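Local coordinates for protein putative glycosyltransferase (GalT1) (Streptococcus parasanguinis, PDB 4PHR) that is probably a glycosyltransferase, its GT-D-fold domain binding the nucleotide UDP in a pocket that also holds a manganese ion, at residues A[59-63]-A[210-215]; A[28-33]-A[221-227]; A[73-79]-A[113-118]. One frame throughout, in Å; residues are numbered along the deposited sequence.

Interaction 1 of 3, residues A[59-63]-A[210-215]; sequences RLQQI and KVLVAD
R59 reaches D215 by folding back on itself: CG stands beside the backbone N (chi1 -76°), and further bends at chi2 and chi3 swing the guanidinium round towards the neighbouring helix. Two helices of the GT-D-fold domain, 54-64 and 206-218, meet here, their axes 10.0 Å apart at closest approach and inclined at 52°. R59 NH2 donates to D215 OD1 at 3.0 Å in a salt bridge. The guanidinium and carboxylate planes are almost parallel, 13° apart, but offset, the donor standing out of the carboxylate plane on its syn side, and the N-H is clearly bent from the line to the oxygen. A water makes a second link, accepting from R59 NE and donating to D215 OD2, the oxygen that also bonds to Y185 OH. One helical turn on, Q62 OE1 accepts from R59 NH1 at 2.8 Å. Each of the three guanidinium nitrogens thus has a partner, which fixes the rotation of the group.

Beneath the charged layer the contact is apolar. I63 turns CG1 beside its backbone N, and CD1 lies under one face of the guanidinium, towards its rim. Both CG1 and CD1 of I63 rest on A214 CB, each at 3.6 Å. V211 CG2 sits against R59 CB at 3.9 Å and lies near I63 CD1. Deeper still is K210, whose chain leads away from this contact to the nucleotide pocket, where NZ pairs with UDP O2A as well as with D225. At the near end of that lysine, L60 presses its CD2 on K210 CB at 3.8 Å.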
loop_
_atom_site.group_PDB
_atom_site.type_symbol
_atom_site.label_atom_id
_atom_site.label_comp_id
_atom_site.label_asym_id
_atom_site.label_seq_id
_atom_site.Cartn_x
_atom_site.Cartn_y
_atom_site.Cartn_z
ATOM N N ARG A 59 -12.433 -7.185 9.952
ATOM C CA ARG A 59 -11.000 -7.475 10.052
ATOM C C ARG A 59 -10.186 -6.182 10.015
ATOM O O ARG A 59 -9.254 -6.007 10.804
ATOM C CB ARG A 59 -10.538 -8.411 8.929
ATOM C CG ARG A 59 -10.929 -9.869 9.140
ATOM C CD ARG A 59 -10.309 -10.464 10.415
ATOM N NE ARG A 59 -8.868 -10.691 10.308
ATOM C CZ ARG A 59 -7.952 -10.129 11.096
ATOM N NH1 ARG A 59 -8.311 -9.301 12.067
ATOM N NH2 ARG A 59 -6.668 -10.396 10.918
ATOM N N LEU A 60 -10.529 -5.284 9.095
ATOM C CA LEU A 60 -9.817 -4.013 8.979
ATOM C C LEU A 60 -9.885 -3.233 10.293
ATOM O O LEU A 60 -8.881 -2.678 10.752
ATOM C CB LEU A 60 -10.372 -3.180 7.823
ATOM C CG LEU A 60 -10.036 -3.696 6.418
ATOM C CD1 LEU A 60 -10.751 -2.860 5.363
ATOM C CD2 LEU A 60 -8.533 -3.705 6.172
ATOM N N GLN A 61 -11.066 -3.195 10.907
ATOM C CA GLN A 61 -11.222 -2.500 12.186
ATOM C C GLN A 61 -10.351 -3.134 13.273
ATOM O O GLN A 61 -9.726 -2.436 14.075
ATOM C CB GLN A 61 -12.693 -2.493 12.614
ATOM C CG GLN A 61 -13.565 -1.589 11.761
ATOM C CD GLN A 61 -15.051 -1.876 11.911
ATOM O OE1 GLN A 61 -15.447 -2.897 12.471
ATOM N NE2 GLN A 61 -15.880 -0.975 11.403
ATOM N N GLN A 62 -10.306 -4.460 13.297
ATOM C CA GLN A 62 -9.470 -5.165 14.262
ATOM C C GLN A 62 -7.989 -4.858 14.051
ATOM O O GLN A 62 -7.245 -4.613 14.997
ATOM C CB GLN A 62 -9.704 -6.672 14.155
ATOM C CG GLN A 62 -11.083 -7.115 14.586
ATOM C CD GLN A 62 -11.332 -8.570 14.289
ATOM O OE1 GLN A 62 -10.734 -9.149 13.374
ATOM N NE2 GLN A 62 -12.213 -9.180 15.065
ATOM N N ILE A 63 -7.559 -4.870 12.796
ATOM C CA ILE A 63 -6.156 -4.639 12.489
ATOM C C ILE A 63 -5.735 -3.222 12.889
ATOM O O ILE A 63 -4.653 -3.017 13.442
ATOM C CB ILE A 63 -5.857 -4.926 10.999
ATOM C CG1 ILE A 63 -6.115 -6.410 10.697
ATOM C CG2 ILE A 63 -4.427 -4.538 10.655
ATOM C CD1 ILE A 63 -6.369 -6.701 9.239
ATOM N N LYS A 210 -4.239 -5.812 3.494
ATOM C CA LYS A 210 -4.062 -5.506 4.911
ATOM C C LYS A 210 -4.361 -6.735 5.769
ATOM O O LYS A 210 -3.661 -7.018 6.752
ATOM C CB LYS A 210 -4.923 -4.317 5.327
ATOM C CG LYS A 210 -4.507 -2.987 4.660
ATOM C CD LYS A 210 -5.137 -2.836 3.288
ATOM C CE LYS A 210 -4.853 -1.487 2.618
ATOM N NZ LYS A 210 -3.594 -1.417 1.819
ATOM N N VAL A 211 -5.404 -7.465 5.397
ATOM C CA VAL A 211 -5.777 -8.665 6.132
ATOM C C VAL A 211 -4.696 -9.726 5.942
ATOM O O VAL A 211 -4.293 -10.401 6.894
ATOM C CB VAL A 211 -7.148 -9.205 5.683
ATOM C CG1 VAL A 211 -7.557 -10.415 6.536
ATOM C CG2 VAL A 211 -8.202 -8.107 5.788
ATOM N N LEU A 212 -4.215 -9.856 4.710
ATOM C CA LEU A 212 -3.160 -10.816 4.411
ATOM C C LEU A 212 -1.913 -10.522 5.242
ATOM O O LEU A 212 -1.354 -11.422 5.875
ATOM C CB LEU A 212 -2.819 -10.784 2.916
ATOM C CG LEU A 212 -1.853 -11.863 2.418
ATOM C CD1 LEU A 212 -2.425 -13.244 2.703
ATOM C CD2 LEU A 212 -1.560 -11.696 0.931
ATOM N N VAL A 213 -1.473 -9.267 5.254
ATOM C CA VAL A 213 -0.281 -8.909 6.026
ATOM C C VAL A 213 -0.480 -9.202 7.520
ATOM O O VAL A 213 0.396 -9.757 8.180
ATOM C CB VAL A 213 0.129 -7.433 5.785
ATOM C CG1 VAL A 213 1.158 -6.979 6.818
ATOM C CG2 VAL A 213 0.672 -7.263 4.359
ATOM N N ALA A 214 -1.639 -8.829 8.051
ATOM C CA ALA A 214 -1.943 -9.084 9.457
ATOM C C ALA A 214 -1.844 -10.572 9.783
ATOM O O ALA A 214 -1.207 -10.956 10.767
ATOM C CB ALA A 214 -3.319 -8.546 9.808
ATOM N N ASP A 215 -2.457 -11.412 8.954
ATOM C CA ASP A 215 -2.459 -12.854 9.218
ATOM C C ASP A 215 -1.082 -13.494 9.025
ATOM O O ASP A 215 -0.705 -14.398 9.768
ATOM C CB ASP A 215 -3.508 -13.571 8.364
ATOM C CG ASP A 215 -4.937 -13.274 8.805
ATOM O OD1 ASP A 215 -5.139 -12.728 9.916
ATOM O OD2 ASP A 215 -5.868 -13.608 8.037
HETATM O O HOH W 1 -8.509 -12.924 8.530
#

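Interaction 2 of 3, residues A[28-33]-A[221-227]; sequences HASVVR and YQAIDLG. With UDP (uridine-5'-diphosphate), chain B.
R33 and D225 interlock through side chain and backbone at once. The arginine is straight as far as CD and bends at chi3 (-53°), which carries CD and NE over the D225 carbonyl; NE donates to D225 O at 2.9 Å from well above the carbonyl plane. NH2 bonds to D225 OD1, also at 2.9 Å, in a salt bridge met from above the carboxylate, whose plane is turned 63° from the guanidinium. The aspartate has CG anti to its own N (chi1 170°), a torsion that puts OD2 within 3.0 Å of the R33 backbone N, which meets it on the anti side. The same oxygen is paired with K210 NZ, so both carboxylate oxygens are engaged. Held from this side, the guanidinium turns NH1 and NH2 to the diphosphate: NH1 reaches UDP O3B at 2.8 Å, NH2 bonds to O3B at greater length, and its bond to O2A is weak. NH1 also donates to T117 O. G227 brings its CA within 3.3 Å of R33 NH2.

Strands 30-33 and 223-225 run parallel and join the domain's two parallel sheets edge to edge, with a single bridge between V31 and I224. V31 N donates to A223 O, and V31 O accepts from D225 N; beside them V31 CB touches I224 CG2. Before the bridge side chains take over from the backbone. S30 OG, which also bonds to T217 OG1, accepts from A223 N in a nearly straight bond of 2.9 Å. Q222 is fully extended beyond CG, and its amide lies along the chain following the Schellman motif at H28; NE2 donates to A29 O at 3.0 Å, approaching from above the carbonyl plane.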
loop_
_atom_site.group_PDB
_atom_site.type_symbol
_atom_site.label_atom_id
_atom_site.label_comp_id
_atom_site.label_asym_id
_atom_site.label_seq_id
_atom_site.Cartn_x
_atom_site.Cartn_y
_atom_site.Cartn_z
ATOM N N HIS A 28 12.809 -4.977 10.955
ATOM C CA HIS A 28 12.349 -6.035 10.055
ATOM C C HIS A 28 10.848 -6.250 10.218
ATOM O O HIS A 28 10.369 -7.387 10.264
ATOM C CB HIS A 28 13.106 -7.342 10.311
ATOM C CG HIS A 28 14.594 -7.186 10.327
ATOM N ND1 HIS A 28 15.336 -7.261 11.486
ATOM C CD2 HIS A 28 15.475 -6.951 9.328
ATOM C CE1 HIS A 28 16.614 -7.083 11.199
ATOM N NE2 HIS A 28 16.726 -6.893 9.896
ATOM N N ALA A 29 10.112 -5.146 10.304
ATOM C CA ALA A 29 8.686 -5.192 10.593
ATOM C C ALA A 29 7.837 -5.458 9.353
ATOM O O ALA A 29 8.189 -5.068 8.242
ATOM C CB ALA A 29 8.246 -3.890 11.243
ATOM N N SER A 30 6.708 -6.120 9.563
ATOM C CA SER A 30 5.649 -6.122 8.565
ATOM C C SER A 30 5.038 -4.723 8.516
ATOM O O SER A 30 5.237 -3.917 9.431
ATOM C CB SER A 30 4.573 -7.140 8.926
ATOM O OG SER A 30 5.056 -8.461 8.767
ATOM N N VAL A 31 4.285 -4.431 7.463
ATOM C CA VAL A 31 3.700 -3.113 7.300
ATOM C C VAL A 31 2.296 -3.255 6.750
ATOM O O VAL A 31 2.094 -3.911 5.729
ATOM C CB VAL A 31 4.505 -2.238 6.312
ATOM C CG1 VAL A 31 3.874 -0.841 6.216
ATOM C CG2 VAL A 31 5.955 -2.137 6.742
ATOM N N VAL A 32 1.331 -2.637 7.430
ATOM C CA VAL A 32 -0.030 -2.544 6.913
ATOM C C VAL A 32 -0.381 -1.062 6.790
ATOM O O VAL A 32 -0.116 -0.273 7.703
ATOM C CB VAL A 32 -1.032 -3.304 7.822
ATOM C CG1 VAL A 32 -1.043 -2.744 9.235
ATOM C CG2 VAL A 32 -2.417 -3.278 7.231
ATOM N N ARG A 33 -0.962 -0.679 5.655
ATOM C CA ARG A 33 -1.268 0.733 5.402
ATOM C C ARG A 33 -2.778 0.959 5.292
ATOM O O ARG A 33 -3.472 0.242 4.580
ATOM C CB ARG A 33 -0.568 1.233 4.130
ATOM C CG ARG A 33 0.966 1.044 4.087
ATOM C CD ARG A 33 1.563 1.422 2.695
ATOM N NE ARG A 33 0.831 0.665 1.692
ATOM C CZ ARG A 33 -0.218 1.090 0.994
ATOM N NH1 ARG A 33 -0.603 2.370 1.018
ATOM N NH2 ARG A 33 -0.862 0.225 0.229
ATOM N N TYR A 221 5.698 -14.170 9.665
ATOM C CA TYR A 221 6.327 -13.699 8.437
ATOM C C TYR A 221 6.455 -12.182 8.413
ATOM O O TYR A 221 5.622 -11.472 8.976
ATOM C CB TYR A 221 5.511 -14.134 7.217
ATOM C CG TYR A 221 5.476 -15.628 6.999
ATOM C CD1 TYR A 221 6.529 -16.281 6.377
ATOM C CD2 TYR A 221 4.388 -16.384 7.415
ATOM C CE1 TYR A 221 6.501 -17.646 6.175
ATOM C CE2 TYR A 221 4.351 -17.749 7.217
ATOM C CZ TYR A 221 5.409 -18.375 6.596
ATOM O OH TYR A 221 5.375 -19.735 6.396
ATOM N N GLN A 222 7.499 -11.689 7.755
ATOM C CA GLN A 222 7.563 -10.276 7.407
ATOM C C GLN A 222 6.888 -10.068 6.057
ATOM O O GLN A 222 7.315 -10.618 5.036
ATOM C CB GLN A 222 9.004 -9.758 7.362
ATOM C CG GLN A 222 9.062 -8.250 7.133
ATOM C CD GLN A 222 10.468 -7.706 6.939
ATOM O OE1 GLN A 222 11.430 -8.461 6.784
ATOM N NE2 GLN A 222 10.586 -6.383 6.933
ATOM N N ALA A 223 5.817 -9.282 6.070
ATOM C CA ALA A 223 5.062 -8.994 4.863
ATOM C C ALA A 223 4.805 -7.496 4.795
ATOM O O ALA A 223 4.421 -6.875 5.793
ATOM C CB ALA A 223 3.753 -9.766 4.852
ATOM N N ILE A 224 5.028 -6.916 3.619
ATOM C CA ILE A 224 4.967 -5.472 3.449
ATOM C C ILE A 224 3.917 -5.082 2.418
ATOM O O ILE A 224 4.000 -5.449 1.251
ATOM C CB ILE A 224 6.345 -4.900 3.034
ATOM C CG1 ILE A 224 7.431 -5.335 4.030
ATOM C CG2 ILE A 224 6.301 -3.382 2.916
ATOM C CD1 ILE A 224 8.820 -4.841 3.661
ATOM N N ASP A 225 2.932 -4.327 2.870
ATOM C CA ASP A 225 1.859 -3.813 2.021
ATOM C C ASP A 225 2.405 -2.626 1.220
ATOM O O ASP A 225 2.647 -1.557 1.791
ATOM C CB ASP A 225 0.739 -3.367 2.971
ATOM C CG ASP A 225 -0.362 -2.591 2.294
ATOM O OD1 ASP A 225 -0.386 -2.492 1.047
ATOM O OD2 ASP A 225 -1.242 -2.098 3.046
ATOM N N LEU A 226 2.622 -2.818 -0.086
ATOM C CA LEU A 226 3.220 -1.774 -0.928
ATOM C C LEU A 226 2.284 -1.138 -1.961
ATOM O O LEU A 226 2.704 -0.251 -2.704
ATOM C CB LEU A 226 4.476 -2.289 -1.637
ATOM C CG LEU A 226 5.724 -2.503 -0.768
ATOM C CD1 LEU A 226 6.876 -3.047 -1.608
ATOM C CD2 LEU A 226 6.110 -1.203 -0.072
ATOM N N GLY A 227 1.038 -1.601 -2.029
ATOM C CA GLY A 227 0.009 -0.918 -2.797
ATOM C C GLY A 227 0.422 -0.469 -4.188
ATOM O O GLY A 227 0.835 -1.282 -5.013
HETATM N N1 UDP B . -5.614 -4.625 -6.226
HETATM C C2 UDP B . -5.833 -5.885 -6.726
HETATM N N3 UDP B . -6.979 -6.565 -6.389
HETATM C C4 UDP B . -7.908 -5.998 -5.550
HETATM C C5 UDP B . -7.687 -4.720 -5.036
HETATM C C6 UDP B . -6.595 -4.002 -5.511
HETATM O O2 UDP B . -5.024 -6.403 -7.496
HETATM O O4 UDP B . -8.908 -6.660 -5.254
HETATM C "C1'" UDP B . -4.342 -3.953 -6.536
HETATM C "C2'" UDP B . -4.314 -2.836 -7.545
HETATM O "O2'" UDP B . -4.283 -3.352 -8.859
HETATM C "C3'" UDP B . -3.019 -2.151 -7.167
HETATM C "C4'" UDP B . -2.972 -2.323 -5.658
HETATM O "O4'" UDP B . -3.925 -3.339 -5.334
HETATM O "O3'" UDP B . -1.926 -2.840 -7.732
HETATM C "C5'" UDP B . -3.296 -1.027 -4.925
HETATM O "O5'" UDP B . -3.310 -1.287 -3.528
HETATM P PA UDP B . -3.656 -0.146 -2.447
HETATM O O1A UDP B . -5.062 0.273 -2.605
HETATM O O2A UDP B . -3.280 -0.706 -1.126
HETATM O O3A UDP B . -2.678 1.055 -2.923
HETATM P PB UDP B . -2.301 2.503 -2.277
HETATM O O1B UDP B . -3.025 3.511 -3.105
HETATM O O2B UDP B . -0.832 2.586 -2.459
HETATM O O3B UDP B . -2.745 2.531 -0.847
#

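Interaction 3 of 3, residues A[73-79]-A[113-118]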
loop_
_atom_site.group_PDB
_atom_site.type_symbol
_atom_site.label_atom_id
_atom_site.label_comp_id
_atom_site.label_asym_id
_atom_site.label_seq_id
_atom_site.Cartn_x
_atom_site.Cartn_y
_atom_site.Cartn_z
ATOM N N LEU A 73 4.278 -2.425 11.660
ATOM C CA LEU A 73 4.028 -0.995 11.637
ATOM C C LEU A 73 2.661 -0.771 11.002
ATOM O O LEU A 73 2.418 -1.194 9.863
ATOM C CB LEU A 73 5.108 -0.284 10.821
ATOM C CG LEU A 73 5.059 1.244 10.748
ATOM C CD1 LEU A 73 5.173 1.861 12.136
ATOM C CD2 LEU A 73 6.157 1.768 9.827
ATOM N N VAL A 74 1.768 -0.124 11.747
ATOM C CA VAL A 74 0.445 0.231 11.249
ATOM C C VAL A 74 0.497 1.676 10.767
ATOM O O VAL A 74 0.943 2.552 11.507
ATOM C CB VAL A 74 -0.628 0.068 12.347
ATOM C CG1 VAL A 74 -1.997 0.509 11.832
ATOM C CG2 VAL A 74 -0.676 -1.381 12.842
ATOM N N CYS A 75 0.046 1.921 9.534
ATOM C CA CYS A 75 0.252 3.220 8.888
ATOM C C CYS A 75 -1.051 3.951 8.599
ATOM O O CYS A 75 -2.069 3.321 8.315
ATOM C CB CYS A 75 1.012 3.046 7.568
ATOM S SG CYS A 75 2.599 2.225 7.733
ATOM N N LEU A 76 -0.991 5.285 8.650
ATOM C CA LEU A 76 -2.103 6.158 8.278
ATOM C C LEU A 76 -1.635 7.174 7.244
ATOM O O LEU A 76 -0.437 7.401 7.087
ATOM C CB LEU A 76 -2.578 6.938 9.500
ATOM C CG LEU A 76 -3.690 6.331 10.351
ATOM C CD1 LEU A 76 -3.637 4.835 10.426
ATOM C CD2 LEU A 76 -3.689 6.976 11.746
ATOM N N PRO A 77 -2.579 7.807 6.537
ATOM C CA PRO A 77 -2.166 8.865 5.615
ATOM C C PRO A 77 -1.409 9.973 6.354
ATOM O O PRO A 77 -1.815 10.396 7.435
ATOM C CB PRO A 77 -3.504 9.376 5.052
ATOM C CG PRO A 77 -4.472 8.210 5.234
ATOM C CD PRO A 77 -4.040 7.614 6.548
ATOM N N ASP A 78 -0.321 10.450 5.767
ATOM C CA ASP A 78 0.534 11.416 6.448
ATOM C C ASP A 78 0.044 12.817 6.102
ATOM O O ASP A 78 0.664 13.531 5.319
ATOM C CB ASP A 78 1.998 11.195 6.038
ATOM C CG ASP A 78 2.962 12.093 6.781
ATOM O OD1 ASP A 78 2.530 12.837 7.684
ATOM O OD2 ASP A 78 4.168 12.041 6.457
ATOM N N VAL A 79 -1.089 13.196 6.686
ATOM C CA VAL A 79 -1.807 14.395 6.267
ATOM C C VAL A 79 -2.269 15.246 7.441
ATOM O O VAL A 79 -2.959 16.253 7.259
ATOM C CB VAL A 79 -3.044 14.035 5.412
ATOM C CG1 VAL A 79 -2.631 13.297 4.150
ATOM C CG2 VAL A 79 -4.035 13.214 6.217
ATOM N N PHE A 113 2.093 6.421 17.899
ATOM C CA PHE A 113 2.581 6.799 16.577
ATOM C C PHE A 113 2.072 5.827 15.530
ATOM O O PHE A 113 1.697 4.699 15.849
ATOM C CB PHE A 113 4.111 6.822 16.541
ATOM C CG PHE A 113 4.739 5.464 16.676
ATOM C CD1 PHE A 113 5.059 4.954 17.926
ATOM C CD2 PHE A 113 5.011 4.695 15.553
ATOM C CE1 PHE A 113 5.634 3.702 18.051
ATOM C CE2 PHE A 113 5.589 3.445 15.674
ATOM C CZ PHE A 113 5.899 2.945 16.923
ATOM N N TYR A 114 2.064 6.285 14.282
ATOM C CA TYR A 114 1.739 5.447 13.132
ATOM C C TYR A 114 2.826 5.610 12.095
ATOM O O TYR A 114 3.508 6.629 12.081
ATOM C CB TYR A 114 0.394 5.872 12.528
ATOM C CG TYR A 114 -0.771 5.611 13.455
ATOM C CD1 TYR A 114 -1.191 6.575 14.364
ATOM C CD2 TYR A 114 -1.437 4.389 13.437
ATOM C CE1 TYR A 114 -2.252 6.333 15.225
ATOM C CE2 TYR A 114 -2.499 4.139 14.282
ATOM C CZ TYR A 114 -2.900 5.114 15.181
ATOM O OH TYR A 114 -3.951 4.881 16.034
ATOM N N GLY A 115 2.995 4.612 11.231
ATOM C CA GLY A 115 3.827 4.781 10.056
ATOM C C GLY A 115 3.056 5.537 8.987
ATOM O O GLY A 115 1.878 5.844 9.173
ATOM N N SER A 116 3.710 5.823 7.863
ATOM C CA SER A 116 3.070 6.537 6.766
ATOM C C SER A 116 2.510 5.628 5.680
ATOM O O SER A 116 3.235 4.844 5.074
ATOM C CB SER A 116 4.061 7.492 6.106
ATOM O OG SER A 116 3.445 8.156 5.013
ATOM N N THR A 117 1.221 5.775 5.404
ATOM C CA THR A 117 0.574 5.087 4.295
ATOM C C THR A 117 1.217 5.485 2.970
ATOM O O THR A 117 1.141 4.743 1.977
ATOM C CB THR A 117 -0.926 5.388 4.341
ATOM O OG1 THR A 117 -1.455 4.690 5.462
ATOM C CG2 THR A 117 -1.687 4.976 3.069
ATOM N N PHE A 118 1.872 6.645 2.949
ATOM C CA PHE A 118 2.507 7.133 1.728
ATOM C C PHE A 118 3.885 6.523 1.444
ATOM O O PHE A 118 4.580 6.969 0.533
ATOM C CB PHE A 118 2.561 8.667 1.702
ATOM C CG PHE A 118 1.214 9.328 1.812
ATOM C CD1 PHE A 118 0.048 8.650 1.477
ATOM C CD2 PHE A 118 1.115 10.642 2.253
ATOM C CE1 PHE A 118 -1.191 9.271 1.583
ATOM C CE2 PHE A 118 -0.117 11.271 2.359
ATOM C CZ PHE A 118 -1.272 10.590 2.014
HETATM O O HOH W 2 4.926 10.380 4.485
#
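L76 sets its CD2 over the centre of the Y114 ring, a CH-pi contact 3.6 Å from the centroid and only 9° off the ring normal. V74 O lies at the edge of the same ring, and Y114 OH is tied to A111 N. Nearby, L73 CD1 comes to 3.6 Å from G115 N and C75 SG to 3.6 Å from G115 C, so L73 and C75 pack directly on the glycine backbone. Here strands 72-76 and 115-116 pair in parallel at one edge of the three-stranded sheet of the GT-D fold. V74 O accepts from G115 N, G115 O from L76 N, and L76 O from T117 N at 2.9 Å. S116 OG accepts from F118 N in an ST turn, and a single water in this buried part links S116 OG to D78 OD2, which also pairs with R85. The looser, more open side lies at the two phenylalanines. D78 N sits over one face of the F118 ring, 3.5 Å from F118 CE2, while V79 CG1 meets its edge; the F113 ring is met at its edge by L73 CD1, 3.9 Å from F113 CE2.

Interactions 2 and 3 are buried and share a sheet: strand 30-33 lies between 223-225 and 72-76, with S30 O and V32 O probably bonded to L73 N and C75 N. Interaction 1 is only partly buried, a helix pair whose outer side carries a direct ion pair backed by a water. K210 joins it to interaction 2, and helix 206-218 leads directly into strand 223-225. Charge in interaction 2 is instead enclosed and turned to the UDP diphosphate. Interaction 3 relies more on backbone pairing and aromatic packing; it does not touch interaction 1.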